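Local coordinates for uncharacterized protein (Parabacteroides distasonis, PDB 3LM3) that is of unknown function but is probably a carbohydrate-active enzyme related to glycoside hydrolases and polysaccharide deacetylases, at residues H259-D271 and M305-T317. Residues are numbered along the deposited sequence; the frame is centred on the assembly and turned at random.
Sequences HREVMHTEAIHFD and MWVTGTKERWPDT
W314 and F270 meet where two helices, 255-277 and 296-313, pack on the parallel sheet of the fold, beside strands 21-29 and 280-287. Just past the helix end, W314 turns its indole toward 259-271, and a large flat ring with one N-H suits this place. From CB, CG lies anti to the carbonyl carbon (chi1 -60°), which brings one face against F270 CB, 3.5 Å from the centroid of the five-membered ring; R313 CG lies over the opposite face. CE3 meets F270 CD2 as the phenylalanine presents its edge to the indole face, planes at 75°. CZ3 reaches E266 CB, CH2 lies 3.7 Å from M263 O, and CZ2 rests on A267, whose short side chain lets the ring come close. Next to CZ2, beyond CE2, NE1 donates within the indole plane to D271 OD1 (2.9 Å, 166°), which it meets from above the carboxylate plane. The other oxygen, D271 OD2, takes a salt bridge from R313 NH2 at 2.9 Å, while a water joins D271 OD1 to R313 NE. Without the indole, as with an alanine here, D271 would probably lose its N-H donor and a gap open against F270 and A267.

Deeper in, E266 extends beyond CG so that OE2 accepts from W306 NE1 (2.8 Å), and OE1 lies 2.7 Å from T310 OG1. H259 is sandwiched between M263 CG and, in the M305 conformer described, M305 CG, its ND1 bonded to Y250. G309 CA lies at the edge of this ring, where a CB would clash with H259 CE1. Two carboxylates thus grip two indole N-H groups: E266, buried without a basic partner across the contact, has its charge eased by W306 and might have a raised pKa, whereas R313 likely stabilises anionic D271.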
ATOM      1  N   HIS A 259      15.087 -10.880   5.570  1.00  6.53           N
ATOM      2  CA  HIS A 259      14.604 -11.618   4.424  1.00  6.19           C
ATOM      3  C   HIS A 259      13.526 -12.639   4.805  1.00  6.88           C
ATOM      4  O   HIS A 259      12.528 -12.777   4.118  1.00  7.48           O
ATOM      5  CB  HIS A 259      15.762 -12.324   3.746  1.00  6.81           C
ATOM      6  CG  HIS A 259      15.381 -13.039   2.506  1.00  7.17           C
ATOM      7  ND1 HIS A 259      14.909 -12.379   1.389  1.00  7.43           N
ATOM      8  CD2 HIS A 259      15.352 -14.360   2.223  1.00  9.72           C
ATOM      9  CE1 HIS A 259      14.632 -13.283   0.457  1.00  8.01           C
ATOM     10  NE2 HIS A 259      14.900 -14.489   0.931  1.00  8.83           N
ATOM     11  N   ARG A 260      13.746 -13.333   5.922  1.00  6.49           N
ATOM     12  CA  ARG A 260      12.811 -14.347   6.358  0.50  6.23           C
ATOM     13  C   ARG A 260      11.436 -13.729   6.655  1.00  6.74           C
ATOM     14  O   ARG A 260      10.399 -14.323   6.338  1.00  7.44           O
ATOM     15  CB  ARG A 260      13.331 -15.078   7.595  0.50  7.72           C
ATOM     16  CG  ARG A 260      14.441 -16.063   7.297  0.50  7.41           C
ATOM     17  CD  ARG A 260      14.908 -16.709   8.585  0.50  7.31           C
ATOM     18  NE  ARG A 260      15.832 -17.830   8.385  0.50  6.92           N
ATOM     19  CZ  ARG A 260      17.142 -17.729   8.226  0.50 13.83           C
ATOM     20  NH1 ARG A 260      17.762 -16.544   8.251  0.50 12.64           N
ATOM     21  NH2 ARG A 260      17.839 -18.853   8.060  0.50 15.61           N
ATOM     22  N   GLU A 261      11.409 -12.541   7.261  1.00  6.51           N
ATOM     23  CA  GLU A 261      10.129 -11.885   7.555  1.00  6.50           C
ATOM     24  C   GLU A 261       9.431 -11.426   6.265  1.00  5.48           C
ATOM     25  O   GLU A 261       8.218 -11.534   6.139  1.00  7.08           O
ATOM     26  CB  GLU A 261      10.344 -10.739   8.521  1.00  7.70           C
ATOM     27  CG  GLU A 261       9.114  -9.900   8.802  1.00  5.81           C
ATOM     28  CD  GLU A 261       7.924 -10.622   9.376  1.00  8.23           C
ATOM     29  OE1 GLU A 261       8.061 -11.730   9.940  1.00  7.98           O
ATOM     30  OE2 GLU A 261       6.822 -10.010   9.275  1.00  8.68           O
ATOM     31  N   VAL A 262      10.210 -10.934   5.299  1.00  6.27           N
ATOM     32  CA  VAL A 262       9.646 -10.535   3.995  1.00  6.21           C
ATOM     33  C   VAL A 262       9.048 -11.745   3.272  1.00  5.53           C
ATOM     34  O   VAL A 262       7.920 -11.663   2.777  1.00  6.93           O
ATOM     35  CB  VAL A 262      10.699  -9.828   3.135  1.00  6.03           C
ATOM     36  CG1 VAL A 262      10.142  -9.493   1.767  1.00  7.42           C
ATOM     37  CG2 VAL A 262      11.138  -8.530   3.835  1.00  8.21           C
HETATM   38  N   MSE A 263       9.760 -12.871   3.269  1.00  5.97           N
HETATM   39  CA  MSE A 263       9.214 -14.091   2.648  1.00  5.50           C
HETATM   40  C   MSE A 263       7.954 -14.553   3.349  1.00  6.56           C
HETATM   41  O   MSE A 263       6.978 -14.942   2.690  1.00  7.27           O
HETATM   42  CB  MSE A 263      10.248 -15.214   2.627  1.00  8.18           C
HETATM   43  CG  MSE A 263      11.492 -14.900   1.768  1.00  7.88           C
HETATM   44 SE   MSE A 263      11.186 -14.678  -0.140  0.75  8.38          SE
HETATM   45  CE  MSE A 263      11.097 -12.732  -0.166  1.00 12.30           C
ATOM     46  N   HIS A 264       7.957 -14.530   4.685  1.00  6.84           N
ATOM     47  CA  HIS A 264       6.790 -14.924   5.461  1.00  6.20           C
ATOM     48  C   HIS A 264       5.574 -14.070   5.095  1.00  5.96           C
ATOM     49  O   HIS A 264       4.459 -14.569   4.906  1.00  6.60           O
ATOM     50  CB  HIS A 264       7.081 -14.772   6.956  1.00  5.79           C
ATOM     51  CG  HIS A 264       5.874 -14.935   7.821  1.00  6.90           C
ATOM     52  ND1 HIS A 264       5.421 -16.172   8.214  1.00  9.23           N
ATOM     53  CD2 HIS A 264       5.004 -14.024   8.331  1.00  8.74           C
ATOM     54  CE1 HIS A 264       4.337 -16.016   8.954  1.00  8.99           C
ATOM     55  NE2 HIS A 264       4.046 -14.726   9.016  1.00  8.88           N
ATOM     56  N   THR A 265       5.796 -12.757   5.020  1.00  6.34           N
ATOM     57  CA  THR A 265       4.712 -11.843   4.705  1.00  6.22           C
ATOM     58  C   THR A 265       4.203 -12.087   3.301  1.00  6.90           C
ATOM     59  O   THR A 265       2.970 -12.119   3.078  1.00  6.95           O
ATOM     60  CB  THR A 265       5.137 -10.398   4.921  1.00  6.61           C
ATOM     61  OG1 THR A 265       5.549 -10.212   6.295  1.00  7.79           O
ATOM     62  CG2 THR A 265       4.007  -9.441   4.607  1.00  6.76           C
ATOM     63  N   GLU A 266       5.113 -12.309   2.354  1.00  6.23           N
ATOM     64  CA  GLU A 266       4.653 -12.653   1.004  1.00  6.14           C
ATOM     65  C   GLU A 266       3.860 -13.937   0.968  1.00  6.77           C
ATOM     66  O   GLU A 266       2.899 -14.064   0.207  1.00  7.43           O
ATOM     67  CB  GLU A 266       5.796 -12.711   0.003  1.00  6.08           C
ATOM     68  CG  GLU A 266       6.446 -11.387  -0.196  1.00  7.42           C
ATOM     69  CD  GLU A 266       7.388 -11.380  -1.360  1.00  8.63           C
ATOM     70  OE1 GLU A 266       8.139 -12.388  -1.561  1.00  8.32           O
ATOM     71  OE2 GLU A 266       7.415 -10.382  -2.093  1.00  8.70           O
ATOM     72  N   ALA A 267       4.242 -14.915   1.801  1.00  6.83           N
ATOM     73  CA  ALA A 267       3.564 -16.211   1.800  1.00  7.03           C
ATOM     74  C   ALA A 267       2.097 -16.116   2.261  1.00  7.63           C
ATOM     75  O   ALA A 267       1.280 -16.942   1.866  1.00  8.02           O
ATOM     76  CB  ALA A 267       4.326 -17.226   2.646  1.00  7.84           C
ATOM     77  N   ILE A 268       1.753 -15.098   3.047  1.00  7.63           N
ATOM     78  CA  ILE A 268       0.356 -14.850   3.384  1.00  7.26           C
ATOM     79  C   ILE A 268      -0.491 -14.761   2.112  1.00  6.65           C
ATOM     80  O   ILE A 268      -1.639 -15.237   2.040  1.00  7.84           O
ATOM     81  CB  ILE A 268       0.197 -13.534   4.177  1.00  7.06           C
ATOM     82  CG1 ILE A 268       0.994 -13.584   5.477  1.00  7.23           C
ATOM     83  CG2 ILE A 268      -1.292 -13.164   4.442  1.00  8.97           C
ATOM     84  CD1 ILE A 268       1.050 -12.193   6.212  1.00  9.07           C
ATOM     85  N   HIS A 269       0.100 -14.147   1.090  1.00  6.83           N
ATOM     86  CA  HIS A 269      -0.542 -13.876  -0.187  1.00  7.53           C
ATOM     87  C   HIS A 269      -0.315 -14.941  -1.235  1.00  7.86           C
ATOM     88  O   HIS A 269      -1.219 -15.273  -2.000  1.00  8.05           O
ATOM     89  CB  HIS A 269      -0.045 -12.517  -0.670  1.00  6.94           C
ATOM     90  CG  HIS A 269      -0.419 -11.446   0.280  1.00  7.04           C
ATOM     91  ND1 HIS A 269      -1.671 -10.868   0.252  1.00  7.33           N
ATOM     92  CD2 HIS A 269       0.176 -11.011   1.412  1.00  7.45           C
ATOM     93  CE1 HIS A 269      -1.802 -10.073   1.293  1.00  7.11           C
ATOM     94  NE2 HIS A 269      -0.693 -10.141   2.017  1.00  6.40           N
ATOM     95  N   PHE A 270       0.906 -15.440  -1.297  1.00  6.65           N
ATOM     96  CA  PHE A 270       1.304 -16.328  -2.396  1.00  6.24           C
ATOM     97  C   PHE A 270       1.123 -17.815  -2.100  1.00  7.49           C
ATOM     98  O   PHE A 270       1.165 -18.619  -3.030  1.00  8.69           O
ATOM     99  CB  PHE A 270       2.747 -16.022  -2.785  1.00  5.73           C
ATOM    100  CG  PHE A 270       2.972 -14.651  -3.415  1.00  6.61           C
ATOM    101  CD1 PHE A 270       1.919 -13.857  -3.858  1.00  7.74           C
ATOM    102  CD2 PHE A 270       4.272 -14.203  -3.637  1.00  9.25           C
ATOM    103  CE1 PHE A 270       2.161 -12.633  -4.474  1.00  7.91           C
ATOM    104  CE2 PHE A 270       4.512 -12.970  -4.248  1.00  9.41           C
ATOM    105  CZ  PHE A 270       3.442 -12.202  -4.671  1.00  8.78           C
ATOM    106  N   ASP A 271       0.879 -18.171  -0.837  1.00  7.41           N
ATOM    107  CA  ASP A 271       0.493 -19.539  -0.474  1.00  7.57           C
ATOM    108  C   ASP A 271      -1.018 -19.555  -0.205  1.00  8.23           C
ATOM    109  O   ASP A 271      -1.819 -19.674  -1.155  1.00  8.72           O
ATOM    110  CB  ASP A 271       1.347 -20.018   0.709  1.00  6.87           C
ATOM    111  CG  ASP A 271       2.788 -20.358   0.306  1.00  8.11           C
ATOM    112  OD1 ASP A 271       3.063 -20.613  -0.890  1.00 10.04           O
ATOM    113  OD2 ASP A 271       3.640 -20.386   1.252  1.00 10.59           O
HETATM  114  N   MSE A 305      18.046  -9.888  -3.040  1.00  7.33           N
HETATM  115  CA  MSE A 305      17.616 -10.987  -2.213  0.50  7.99           C
HETATM  116  C   MSE A 305      16.081 -11.144  -2.269  1.00  7.83           C
HETATM  117  O   MSE A 305      15.537 -12.249  -2.432  1.00  7.51           O
HETATM  118  CB  MSE A 305      18.075 -10.723  -0.782  0.50 11.22           C
HETATM  119  CG  MSE A 305      18.163 -11.930   0.038  0.50  7.84           C
HETATM  120 SE   MSE A 305      18.899 -11.543   1.770  0.38 12.12          SE
HETATM  121  CE  MSE A 305      20.786 -11.764   1.319  0.50 17.37           C
ATOM    122  N   TRP A 306      15.396 -10.008  -2.132  1.00  7.00           N
ATOM    123  CA  TRP A 306      13.964  -9.973  -2.162  1.00  6.76           C
ATOM    124  C   TRP A 306      13.428 -10.547  -3.473  1.00  6.93           C
ATOM    125  O   TRP A 306      12.580 -11.460  -3.482  1.00  7.94           O
ATOM    126  CB  TRP A 306      13.475  -8.530  -1.957  1.00  6.75           C
ATOM    127  CG  TRP A 306      11.966  -8.390  -2.125  1.00  7.40           C
ATOM    128  CD1 TRP A 306      10.971  -9.241  -1.668  1.00  7.46           C
ATOM    129  CD2 TRP A 306      11.299  -7.319  -2.788  1.00  6.48           C
ATOM    130  NE1 TRP A 306       9.749  -8.755  -2.019  1.00  8.37           N
ATOM    131  CE2 TRP A 306       9.909  -7.584  -2.728  1.00  7.65           C
ATOM    132  CE3 TRP A 306      11.749  -6.177  -3.464  1.00  7.26           C
ATOM    133  CZ2 TRP A 306       8.964  -6.725  -3.284  1.00  8.12           C
ATOM    134  CZ3 TRP A 306      10.801  -5.336  -4.021  1.00  9.70           C
ATOM    135  CH2 TRP A 306       9.434  -5.628  -3.954  1.00  9.44           C
ATOM    136  N   VAL A 307      13.902 -10.020  -4.596  1.00  7.06           N
ATOM    137  CA  VAL A 307      13.397 -10.465  -5.902  1.00  6.70           C
ATOM    138  C   VAL A 307      13.780 -11.908  -6.161  1.00  7.54           C
ATOM    139  O   VAL A 307      12.930 -12.719  -6.533  1.00  7.82           O
ATOM    140  CB  VAL A 307      13.923  -9.532  -6.998  1.00  7.82           C
ATOM    141  CG1 VAL A 307      13.614 -10.084  -8.420  1.00  8.72           C
ATOM    142  CG2 VAL A 307      13.343  -8.110  -6.811  1.00  8.70           C
ATOM    143  N   THR A 308      15.043 -12.250  -5.952  1.00  7.98           N
ATOM    144  CA  THR A 308      15.508 -13.604  -6.204  0.50  7.86           C
ATOM    145  C   THR A 308      14.794 -14.623  -5.325  1.00  8.45           C
ATOM    146  O   THR A 308      14.418 -15.694  -5.785  1.00  8.52           O
ATOM    147  CB  THR A 308      17.013 -13.726  -5.955  0.50  8.06           C
ATOM    148  OG1 THR A 308      17.720 -12.928  -6.920  0.50  9.01           O
ATOM    149  CG2 THR A 308      17.455 -15.184  -6.069  0.50  6.45           C
ATOM    150  N   GLY A 309      14.585 -14.283  -4.057  1.00  7.43           N
ATOM    151  CA  GLY A 309      13.937 -15.193  -3.141  1.00  7.55           C
ATOM    152  C   GLY A 309      12.466 -15.427  -3.484  1.00  7.36           C
ATOM    153  O   GLY A 309      11.931 -16.525  -3.377  1.00  8.58           O
ATOM    154  N   THR A 310      11.807 -14.351  -3.922  1.00  6.84           N
ATOM    155  CA  THR A 310      10.431 -14.440  -4.388  1.00  7.34           C
ATOM    156  C   THR A 310      10.338 -15.340  -5.613  1.00  7.48           C
ATOM    157  O   THR A 310       9.485 -16.209  -5.672  1.00  8.96           O
ATOM    158  CB  THR A 310       9.886 -13.032  -4.684  1.00  7.22           C
ATOM    159  OG1 THR A 310       9.981 -12.209  -3.509  1.00  8.51           O
ATOM    160  CG2 THR A 310       8.426 -13.086  -5.115  1.00  8.61           C
ATOM    161  N   LYS A 311      11.200 -15.118  -6.599  1.00  8.11           N
ATOM    162  CA  LYS A 311      11.171 -15.923  -7.832  1.00  9.42           C
ATOM    163  C   LYS A 311      11.567 -17.379  -7.581  1.00 10.85           C
ATOM    164  O   LYS A 311      11.090 -18.288  -8.265  1.00 12.44           O
ATOM    165  CB  LYS A 311      12.054 -15.296  -8.913  1.00 10.05           C
ATOM    166  CG  LYS A 311      11.600 -13.956  -9.438  1.00 11.92           C
ATOM    167  CD  LYS A 311      10.289 -13.958 -10.210  1.00 18.89           C
ATOM    168  CE  LYS A 311      10.404 -14.518 -11.582  1.00 21.68           C
ATOM    169  NZ  LYS A 311       9.140 -14.227 -12.336  1.00 16.47           N
ATOM    170  N   GLU A 312      12.446 -17.622  -6.627  1.00  8.80           N
ATOM    171  CA  GLU A 312      12.844 -18.988  -6.331  1.00 10.85           C
ATOM    172  C   GLU A 312      11.668 -19.793  -5.789  1.00 10.44           C
ATOM    173  O   GLU A 312      11.422 -20.932  -6.223  1.00 11.32           O
ATOM    174  CB  GLU A 312      13.988 -19.006  -5.332  1.00 12.31           C
ATOM    175  CG  GLU A 312      14.460 -20.383  -4.918  1.00 18.70           C
ATOM    176  CD  GLU A 312      15.666 -20.291  -4.009  1.00 31.97           C
ATOM    177  OE1 GLU A 312      16.758 -19.952  -4.518  1.00 42.82           O
ATOM    178  OE2 GLU A 312      15.513 -20.525  -2.791  1.00 33.01           O
ATOM    179  N   ARG A 313      10.909 -19.196  -4.874  1.00  8.33           N
ATOM    180  CA  ARG A 313       9.828 -19.904  -4.207  1.00  8.74           C
ATOM    181  C   ARG A 313       8.539 -19.926  -5.021  1.00  8.83           C
ATOM    182  O   ARG A 313       7.797 -20.905  -4.975  1.00 10.05           O
ATOM    183  CB  ARG A 313       9.621 -19.287  -2.834  1.00  9.16           C
ATOM    184  CG  ARG A 313       8.586 -19.964  -1.999  1.00  9.97           C
ATOM    185  CD  ARG A 313       8.730 -19.553  -0.562  1.00  9.39           C
ATOM    186  NE  ARG A 313       7.620 -20.003   0.256  1.00  9.33           N
ATOM    187  CZ  ARG A 313       7.446 -19.679   1.541  1.00  8.71           C
ATOM    188  NH1 ARG A 313       8.366 -18.959   2.186  1.00 11.31           N
ATOM    189  NH2 ARG A 313       6.346 -20.065   2.185  1.00  8.90           N
ATOM    190  N   TRP A 314       8.286 -18.842  -5.754  1.00  8.65           N
ATOM    191  CA  TRP A 314       7.079 -18.655  -6.548  1.00  8.13           C
ATOM    192  C   TRP A 314       7.495 -18.222  -7.957  1.00  7.92           C
ATOM    193  O   TRP A 314       7.471 -17.045  -8.302  1.00  8.33           O
ATOM    194  CB  TRP A 314       6.155 -17.614  -5.891  1.00  7.93           C
ATOM    195  CG  TRP A 314       5.690 -17.981  -4.495  1.00  6.39           C
ATOM    196  CD1 TRP A 314       4.751 -18.920  -4.137  1.00  7.18           C
ATOM    197  CD2 TRP A 314       6.155 -17.397  -3.270  1.00  6.82           C
ATOM    198  NE1 TRP A 314       4.611 -18.953  -2.768  1.00  7.50           N
ATOM    199  CE2 TRP A 314       5.452 -18.021  -2.216  1.00  7.24           C
ATOM    200  CE3 TRP A 314       7.085 -16.387  -2.955  1.00  7.35           C
ATOM    201  CZ2 TRP A 314       5.652 -17.659  -0.871  1.00  7.86           C
ATOM    202  CZ3 TRP A 314       7.284 -16.044  -1.626  1.00  9.23           C
ATOM    203  CH2 TRP A 314       6.556 -16.671  -0.601  1.00  9.01           C
ATOM    204  N   PRO A 315       7.954 -19.182  -8.773  1.00  9.02           N
ATOM    205  CA  PRO A 315       8.631 -18.833 -10.025  1.00  9.06           C
ATOM    206  C   PRO A 315       7.804 -18.141 -11.073  1.00  9.76           C
ATOM    207  O   PRO A 315       8.380 -17.450 -11.923  1.00 11.70           O
ATOM    208  CB  PRO A 315       9.164 -20.176 -10.545  1.00 10.26           C
ATOM    209  CG  PRO A 315       8.690 -21.191  -9.647  1.00 13.63           C
ATOM    210  CD  PRO A 315       8.117 -20.601  -8.422  1.00 11.44           C
ATOM    211  N   ASP A 316       6.477 -18.258 -10.995  1.00  9.42           N
ATOM    212  CA  ASP A 316       5.646 -17.596 -11.997  1.00 11.70           C
ATOM    213  C   ASP A 316       5.140 -16.221 -11.540  1.00  9.67           C
ATOM    214  O   ASP A 316       4.302 -15.625 -12.217  1.00 10.93           O
ATOM    215  CB  ASP A 316       4.495 -18.505 -12.447  1.00 14.80           C
ATOM    216  CG  ASP A 316       4.982 -19.763 -13.203  1.00 23.40           C
ATOM    217  OD1 ASP A 316       6.035 -19.712 -13.894  1.00 23.66           O
ATOM    218  OD2 ASP A 316       4.289 -20.809 -13.123  1.00 30.13           O
ATOM    219  N   THR A 317       5.639 -15.725 -10.411  1.00  8.60           N
ATOM    220  CA  THR A 317       5.262 -14.386  -9.953  1.00  8.58           C
ATOM    221  C   THR A 317       5.581 -13.344 -11.003  1.00  9.34           C
ATOM    222  O   THR A 317       6.671 -13.336 -11.574  1.00  9.31           O
ATOM    223  CB  THR A 317       6.006 -14.003  -8.665  1.00  7.56           C
ATOM    224  OG1 THR A 317       5.744 -14.993  -7.656  1.00  9.97           O
ATOM    225  CG2 THR A 317       5.609 -12.622  -8.128  1.00  8.93           C
TER
HETATM  226  O   HOH W   1       5.623 -21.749  -0.852  1.00 11.05           O